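Local coordinates for VP2 (Primate bocaparvovirus 1, PDB 7L0Y), which self-assembles, sixty copies at a time, into the T=1 icosahedral capsid of human bocavirus 1, about 26 nm across, at residues N77-H82 with Q86-L91; V153-D156 with T161-L164; W336-E341 with T391-I396. One frame throughout, in Å; residues are numbered along the deposited sequence.

Interaction 1 of 3, residues N77-H82 with Q86-L91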
# COMPACT_ATOMS: atom_id res chain seq x y z
N ASN A 77 28.99 -77.63 -56.66
CA ASN A 77 28.98 -78.63 -55.60
C ASN A 77 30.22 -79.52 -55.70
O ASN A 77 30.24 -80.55 -56.38
CB ASN A 77 27.69 -79.43 -55.70
CG ASN A 77 27.48 -80.33 -54.54
OD1 ASN A 77 27.91 -80.05 -53.43
ND2 ASN A 77 26.78 -81.43 -54.77
N GLN A 78 31.21 -79.16 -54.90
CA GLN A 78 32.44 -79.90 -54.70
C GLN A 78 33.35 -79.05 -53.82
O GLN A 78 33.23 -77.83 -53.83
CB GLN A 78 33.13 -80.24 -56.03
CG GLN A 78 34.34 -81.12 -55.90
CD GLN A 78 34.81 -81.64 -57.22
OE1 GLN A 78 34.12 -81.53 -58.22
NE2 GLN A 78 36.03 -82.16 -57.25
N TYR A 79 34.27 -79.68 -53.11
CA TYR A 79 35.14 -78.92 -52.23
C TYR A 79 36.32 -78.32 -52.98
O TYR A 79 36.77 -77.21 -52.66
CB TYR A 79 35.62 -79.78 -51.05
CG TYR A 79 34.54 -80.08 -50.05
CD1 TYR A 79 34.19 -79.16 -49.08
CD2 TYR A 79 33.88 -81.29 -50.06
CE1 TYR A 79 33.22 -79.43 -48.16
CE2 TYR A 79 32.90 -81.57 -49.15
CZ TYR A 79 32.58 -80.64 -48.20
OH TYR A 79 31.60 -80.92 -47.29
N SER A 80 36.86 -79.04 -53.96
CA SER A 80 37.95 -78.51 -54.76
C SER A 80 37.57 -77.19 -55.41
O SER A 80 38.44 -76.36 -55.70
CB SER A 80 38.36 -79.51 -55.83
OG SER A 80 38.93 -80.66 -55.24
N CYS A 81 36.28 -77.00 -55.66
CA CYS A 81 35.77 -75.71 -56.08
C CYS A 81 36.22 -74.60 -55.15
O CYS A 81 36.74 -73.57 -55.60
CB CYS A 81 34.24 -75.79 -56.14
SG CYS A 81 33.36 -74.30 -56.55
N HIS A 82 36.01 -74.78 -53.85
CA HIS A 82 36.12 -73.70 -52.89
C HIS A 82 37.45 -73.62 -52.15
O HIS A 82 37.71 -72.62 -51.49
CB HIS A 82 34.99 -73.83 -51.89
CG HIS A 82 33.65 -73.93 -52.54
ND1 HIS A 82 33.05 -72.87 -53.18
CD2 HIS A 82 32.83 -74.99 -52.71
CE1 HIS A 82 31.90 -73.26 -53.69
NE2 HIS A 82 31.74 -74.54 -53.42
N GLN A 86 46.29 -76.10 -50.59
CA GLN A 86 46.85 -75.50 -49.39
C GLN A 86 45.77 -75.23 -48.35
O GLN A 86 45.91 -75.59 -47.18
CB GLN A 86 47.56 -74.21 -49.76
CG GLN A 86 48.22 -73.48 -48.63
CD GLN A 86 49.34 -74.28 -48.02
OE1 GLN A 86 49.22 -74.79 -46.91
NE2 GLN A 86 50.42 -74.41 -48.75
N ASP A 87 44.70 -74.57 -48.77
CA ASP A 87 43.65 -74.20 -47.84
C ASP A 87 42.92 -75.42 -47.32
O ASP A 87 42.49 -75.45 -46.16
CB ASP A 87 42.69 -73.24 -48.52
CG ASP A 87 43.32 -71.90 -48.80
OD1 ASP A 87 44.38 -71.59 -48.20
OD2 ASP A 87 42.77 -71.14 -49.62
N TRP A 88 42.76 -76.44 -48.16
CA TRP A 88 42.14 -77.67 -47.70
C TRP A 88 43.01 -78.38 -46.67
O TRP A 88 42.50 -78.89 -45.67
CB TRP A 88 41.88 -78.59 -48.89
CG TRP A 88 41.24 -79.86 -48.50
CD1 TRP A 88 41.84 -81.05 -48.35
CD2 TRP A 88 39.86 -80.05 -48.20
NE1 TRP A 88 40.93 -81.99 -47.98
CE2 TRP A 88 39.70 -81.40 -47.88
CE3 TRP A 88 38.75 -79.22 -48.19
CZ2 TRP A 88 38.47 -81.94 -47.55
CZ3 TRP A 88 37.53 -79.75 -47.85
CH2 TRP A 88 37.40 -81.10 -47.54
N GLN A 89 44.32 -78.42 -46.92
CA GLN A 89 45.25 -78.96 -45.94
C GLN A 89 45.10 -78.26 -44.61
O GLN A 89 45.04 -78.89 -43.55
CB GLN A 89 46.68 -78.80 -46.43
CG GLN A 89 47.70 -79.60 -45.65
CD GLN A 89 49.10 -79.15 -45.97
OE1 GLN A 89 49.29 -78.13 -46.62
NE2 GLN A 89 50.09 -79.92 -45.56
N ARG A 90 45.05 -76.93 -44.64
CA ARG A 90 44.96 -76.18 -43.41
C ARG A 90 43.64 -76.43 -42.71
O ARG A 90 43.58 -76.47 -41.48
CB ARG A 90 45.14 -74.70 -43.70
CG ARG A 90 45.31 -73.87 -42.49
CD ARG A 90 45.63 -72.48 -42.88
NE ARG A 90 46.12 -71.73 -41.74
CZ ARG A 90 46.68 -70.54 -41.85
NH1 ARG A 90 46.80 -69.98 -43.04
NH2 ARG A 90 47.12 -69.92 -40.77
N LEU A 91 42.57 -76.59 -43.48
CA LEU A 91 41.27 -76.88 -42.90
C LEU A 91 41.27 -78.22 -42.19
O LEU A 91 40.80 -78.34 -41.06
CB LEU A 91 40.22 -76.85 -43.99
CG LEU A 91 38.77 -77.08 -43.59
CD1 LEU A 91 38.27 -75.90 -42.81
CD2 LEU A 91 37.93 -77.34 -44.81

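Interaction 2 of 3, residues V153-D156 with T161-L164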
# COMPACT_ATOMS: atom_id res chain seq x y z
N VAL A 153 31.32 -79.44 -62.76
CA VAL A 153 31.65 -78.58 -61.63
C VAL A 153 32.64 -77.49 -62.04
O VAL A 153 33.33 -77.60 -63.06
CB VAL A 153 32.19 -79.44 -60.48
CG1 VAL A 153 33.58 -79.96 -60.83
CG2 VAL A 153 32.14 -78.70 -59.15
N MET A 154 32.68 -76.43 -61.24
CA MET A 154 33.61 -75.33 -61.42
C MET A 154 35.04 -75.85 -61.51
O MET A 154 35.39 -76.84 -60.85
CB MET A 154 33.44 -74.37 -60.25
CG MET A 154 34.33 -73.18 -60.16
SD MET A 154 33.56 -72.12 -58.93
CE MET A 154 34.79 -70.90 -58.60
N PRO A 155 35.90 -75.24 -62.33
CA PRO A 155 37.25 -75.76 -62.50
C PRO A 155 38.06 -75.56 -61.24
O PRO A 155 37.86 -74.59 -60.50
CB PRO A 155 37.81 -74.93 -63.66
CG PRO A 155 36.64 -74.30 -64.28
CD PRO A 155 35.72 -74.03 -63.14
N ASP A 156 38.99 -76.47 -61.01
CA ASP A 156 39.79 -76.45 -59.79
C ASP A 156 40.77 -75.28 -59.81
O ASP A 156 40.83 -74.48 -58.87
CB ASP A 156 40.51 -77.78 -59.66
CG ASP A 156 41.21 -77.94 -58.34
OD1 ASP A 156 41.05 -77.08 -57.47
OD2 ASP A 156 41.94 -78.94 -58.19
N THR A 161 39.08 -71.92 -67.82
CA THR A 161 37.77 -71.45 -68.25
C THR A 161 36.74 -72.53 -67.95
O THR A 161 36.97 -73.71 -68.17
CB THR A 161 37.76 -71.08 -69.74
OG1 THR A 161 38.72 -70.04 -69.96
CG2 THR A 161 36.39 -70.59 -70.19
N TRP A 162 35.61 -72.09 -67.41
CA TRP A 162 34.52 -72.96 -67.04
C TRP A 162 33.45 -72.99 -68.12
O TRP A 162 32.79 -71.99 -68.36
CB TRP A 162 33.94 -72.44 -65.73
CG TRP A 162 32.93 -73.32 -65.07
CD1 TRP A 162 32.58 -74.57 -65.43
CD2 TRP A 162 32.18 -73.00 -63.90
NE1 TRP A 162 31.64 -75.06 -64.57
CE2 TRP A 162 31.38 -74.11 -63.62
CE3 TRP A 162 32.11 -71.89 -63.07
CZ2 TRP A 162 30.51 -74.14 -62.54
CZ3 TRP A 162 31.25 -71.92 -62.00
CH2 TRP A 162 30.45 -73.03 -61.75
N LYS A 163 33.28 -74.14 -68.77
CA LYS A 163 32.27 -74.28 -69.80
C LYS A 163 31.06 -74.91 -69.15
O LYS A 163 31.14 -75.98 -68.59
CB LYS A 163 32.74 -75.22 -70.91
CG LYS A 163 34.17 -75.02 -71.39
CD LYS A 163 34.40 -75.84 -72.64
CE LYS A 163 35.83 -75.70 -73.16
NZ LYS A 163 36.79 -76.52 -72.37
N LEU A 164 29.93 -74.22 -69.24
CA LEU A 164 28.69 -74.72 -68.66
C LEU A 164 28.10 -75.88 -69.44
O LEU A 164 28.23 -75.96 -70.65
CB LEU A 164 27.68 -73.57 -68.54
CG LEU A 164 27.85 -72.71 -67.29
CD1 LEU A 164 29.25 -72.79 -66.69
CD2 LEU A 164 27.43 -71.27 -67.54

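Interaction 3 of 3, residues W336-E341 with T391-I396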
# COMPACT_ATOMS: atom_id res chain seq x y z
N TRP A 336 36.78 -92.82 -58.39
CA TRP A 336 36.45 -91.81 -59.39
C TRP A 336 37.70 -91.52 -60.21
O TRP A 336 38.78 -92.03 -59.93
CB TRP A 336 35.91 -90.54 -58.74
CG TRP A 336 36.87 -89.88 -57.83
CD1 TRP A 336 37.72 -88.87 -58.13
CD2 TRP A 336 37.10 -90.19 -56.45
NE1 TRP A 336 38.46 -88.53 -57.04
CE2 TRP A 336 38.10 -89.32 -55.99
CE3 TRP A 336 36.55 -91.12 -55.57
CZ2 TRP A 336 38.55 -89.35 -54.68
CZ3 TRP A 336 37.00 -91.15 -54.28
CH2 TRP A 336 38.00 -90.27 -53.85
N TYR A 337 37.53 -90.68 -61.22
CA TYR A 337 38.65 -90.14 -61.98
C TYR A 337 38.85 -88.68 -61.61
O TYR A 337 37.89 -87.96 -61.37
CB TYR A 337 38.43 -90.26 -63.49
CG TYR A 337 38.39 -91.68 -64.00
CD1 TYR A 337 39.55 -92.42 -64.07
CD2 TYR A 337 37.22 -92.23 -64.49
CE1 TYR A 337 39.54 -93.70 -64.55
CE2 TYR A 337 37.20 -93.51 -64.99
CZ TYR A 337 38.36 -94.24 -65.01
OH TYR A 337 38.36 -95.52 -65.49
N GLN A 338 40.12 -88.26 -61.57
CA GLN A 338 40.42 -86.85 -61.38
C GLN A 338 40.13 -86.02 -62.61
O GLN A 338 39.88 -84.82 -62.48
CB GLN A 338 41.89 -86.68 -60.99
CG GLN A 338 42.18 -87.01 -59.55
CD GLN A 338 41.46 -86.07 -58.62
OE1 GLN A 338 41.38 -84.87 -58.87
NE2 GLN A 338 40.93 -86.61 -57.54
N THR A 339 40.16 -86.62 -63.78
CA THR A 339 40.08 -85.90 -65.04
C THR A 339 39.00 -86.51 -65.90
O THR A 339 38.81 -87.73 -65.89
CB THR A 339 41.45 -85.95 -65.75
OG1 THR A 339 42.43 -85.29 -64.95
CG2 THR A 339 41.41 -85.28 -67.11
N PRO A 340 38.25 -85.69 -66.64
CA PRO A 340 37.30 -86.24 -67.61
C PRO A 340 37.98 -87.07 -68.69
O PRO A 340 37.29 -87.80 -69.42
CB PRO A 340 36.62 -85.00 -68.18
CG PRO A 340 37.55 -83.89 -67.90
CD PRO A 340 38.17 -84.22 -66.59
N GLU A 341 39.29 -86.96 -68.82
CA GLU A 341 40.05 -87.78 -69.75
C GLU A 341 40.57 -89.06 -69.13
O GLU A 341 41.29 -89.81 -69.80
CB GLU A 341 41.22 -86.96 -70.32
CG GLU A 341 40.78 -85.80 -71.18
CD GLU A 341 41.93 -84.94 -71.64
OE1 GLU A 341 43.05 -85.13 -71.12
OE2 GLU A 341 41.72 -84.09 -72.52
N THR A 391 37.11 -86.12 -49.12
CA THR A 391 38.29 -85.45 -49.61
C THR A 391 37.89 -84.12 -50.23
O THR A 391 36.73 -83.74 -50.28
CB THR A 391 39.03 -86.31 -50.63
OG1 THR A 391 38.16 -86.59 -51.74
CG2 THR A 391 39.46 -87.61 -50.01
N ARG A 392 38.90 -83.41 -50.73
CA ARG A 392 38.67 -82.15 -51.41
C ARG A 392 37.95 -82.37 -52.74
O ARG A 392 37.35 -81.45 -53.30
CB ARG A 392 40.01 -81.47 -51.59
CG ARG A 392 40.01 -80.17 -52.28
CD ARG A 392 41.40 -79.61 -52.33
NE ARG A 392 41.46 -78.47 -53.23
CZ ARG A 392 41.76 -78.57 -54.51
NH1 ARG A 392 42.05 -79.75 -55.03
NH2 ARG A 392 41.79 -77.50 -55.27
N GLU A 393 37.97 -83.60 -53.25
CA GLU A 393 37.34 -83.91 -54.52
C GLU A 393 35.94 -84.47 -54.38
O GLU A 393 35.35 -84.89 -55.38
CB GLU A 393 38.23 -84.86 -55.31
CG GLU A 393 39.50 -84.20 -55.80
CD GLU A 393 40.54 -84.07 -54.71
OE1 GLU A 393 40.27 -84.54 -53.58
OE2 GLU A 393 41.61 -83.48 -54.96
N ASN A 394 35.40 -84.51 -53.17
CA ASN A 394 34.05 -85.02 -52.97
C ASN A 394 33.02 -83.92 -53.22
O ASN A 394 33.31 -82.73 -53.07
CB ASN A 394 33.90 -85.56 -51.56
CG ASN A 394 34.69 -86.82 -51.34
OD1 ASN A 394 35.57 -86.86 -50.51
ND2 ASN A 394 34.34 -87.86 -52.05
N PRO A 395 31.81 -84.30 -53.62
CA PRO A 395 30.69 -83.36 -53.60
C PRO A 395 30.36 -82.94 -52.18
O PRO A 395 30.52 -83.70 -51.23
CB PRO A 395 29.55 -84.18 -54.21
CG PRO A 395 30.22 -85.20 -55.02
CD PRO A 395 31.48 -85.55 -54.32
N ILE A 396 29.87 -81.72 -52.05
CA ILE A 396 29.53 -81.19 -50.74
C ILE A 396 28.17 -81.68 -50.29
O ILE A 396 28.04 -82.39 -49.28
CB ILE A 396 29.61 -79.66 -50.73
CG1 ILE A 396 31.01 -79.20 -51.10
CG2 ILE A 396 29.25 -79.12 -49.37
CD1 ILE A 396 31.12 -77.74 -51.33

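Interaction 1 of 3, residues N77-H82 with Q86-L91
Y79 lays the root of its ring against the far end of the W88 indole, on the CZ3-CH2 side of the six-membered ring. The nearest approach is Y79 CD1 to W88 CZ3 at 3.6 Å, and Y79 CB follows at 3.7 Å from the same W88 CZ3. W88 CH2 reaches over one face of the tyrosine ring, 3.9 Å above its plane and shifted toward the rim. With the ring planes at 51° and the centroid of Y79 5.2 Å from that of the W88 six-membered ring, the pair is neither a stack nor an edge-to-face contact, but an oblique meeting of carbon surfaces governed by dispersion. The indole gets this far from its own helix because W88 CG lies anti to the backbone N (chi1 -180°), which sends the ring outward from the helix toward Y79. Its polar end is occupied elsewhere: W88 NE1 donates to M509 O, so the ring is pinned at one corner and used for apolar contact at another.

The short helix carrying Y79 is held as well. H82 N bonds to Y79 O at 2.8 Å within the weakly bonded helix 79-82, S80 OG donates to R392 O, and F98 of strand 95-118 and W458 of strand 446-462 also pack on the tyrosine. Helix 85-94 meets a second subunit by another flank: Q89 donates to E471 of that neighbour and R90 forms a cation-pi contact with its Y463. The arrangement is that of two consecutive short helices joined by a tight link, here packed through buried aromatic residues against the jelly-roll beta-barrel core of the parvovirus coat protein.

Interaction 2 of 3, residues V153-D156 with T161-L164
W162 NE1 donates to the backbone oxygen of D152, just ahead of V153-D156 in the loop between strands 132-137 and 161-169; V153 O passes the same W162 NE1 at 3.4 Å with too poor an angle for a second bond. With CG opposite the backbone N (chi1 -171°), W162 swings its indole off strand 161-169 and turns one face to the loop. M154 CA stands almost over the centre of the six-membered ring of W162, 3.5 Å from the centroid and 19° off the normal. P155 CD takes the five-membered ring on the same face, 3.8 Å from the W162 centroid, so two successive loop residues make CH-pi contacts with one side chain. M154 adds CB, 3.6 Å from W162 CH2, and its extended chain carries SD obliquely past the six-membered ring, a Met-aromatic contact. On the opposite face of W162 sits L164 CD1, toward the rim, and F74 and F76 come edge-to-face.

No hydrogen bond joins the two segments directly. The pair illustrates a general point: tryptophan can hold a loop by its face, through dispersion and C-H groups probably polarised a little by peptide nitrogens, while its N-H, here on D152, sets the ring's rotation.

Interaction 3 of 3, residues W336-E341 with T391-I396
W336 and E393 meet at about a right angle as side chains, yet their flat ends are nearly aligned, with the indole and carboxylate planes 21° apart. On the E393 side the meeting is made by carbon: CB lies 4.1 Å from W336 NE1, obliquely placed against the ring. T391 comes to the benzo end of the same indole, its OG1 4.1 Å from W336 CZ2, a loose van der Waals contact. Q338 is turned quite differently. Its chain bends at CG and brings one corner of the terminal amide to the edge of the W336 ring, while the amide plane stands at 86° to the E393 carboxylate, with Q338 CD 3.9 Å from E393 CG.

W336 takes up its post with CG turned in over the backbone, flanked by N and the carbonyl carbon (chi1 61°), folding the ring over toward the turn. The turn is type I, from T391 to N394, closed by N394 N to T391 O at 3.3 Å; T391 OG1 also accepts a weak bond from E393 N.

Around this contact, strand 335-337 pairs with strand 348-350, and I349 packs on W336 from there, as W149 does from a loop. R392 lies against W88 of helix 85-94 and E393 against S80 of helix 79-82. R247 of a neighbouring subunit packs on W336 and Q338 and donates to E393 O, so the turn lies between these helices and a subunit interface.

In the fold
Interactions 1, 2 and 3 follow one another along the chain without interleaving, yet their centres lie only 12 to 16 Å apart. Segment 77-82 touches both of the others: M154 packs on C81 and V153 on Q78, while Y79 N probably bonds to N394 O. A salt bridge between D156 and R392 joins interactions 2 and 3 directly. Helix 79-82 thus touches both the loop ahead of strand 161-169 and the turn at 391-396, while helix 85-94 meets the turn through W88 and R392. Barrel-side helices, loop and turn, some more than two hundred positions apart, are so tied together within one subunit, at surfaces that also meet its neighbours in the T=1 shell.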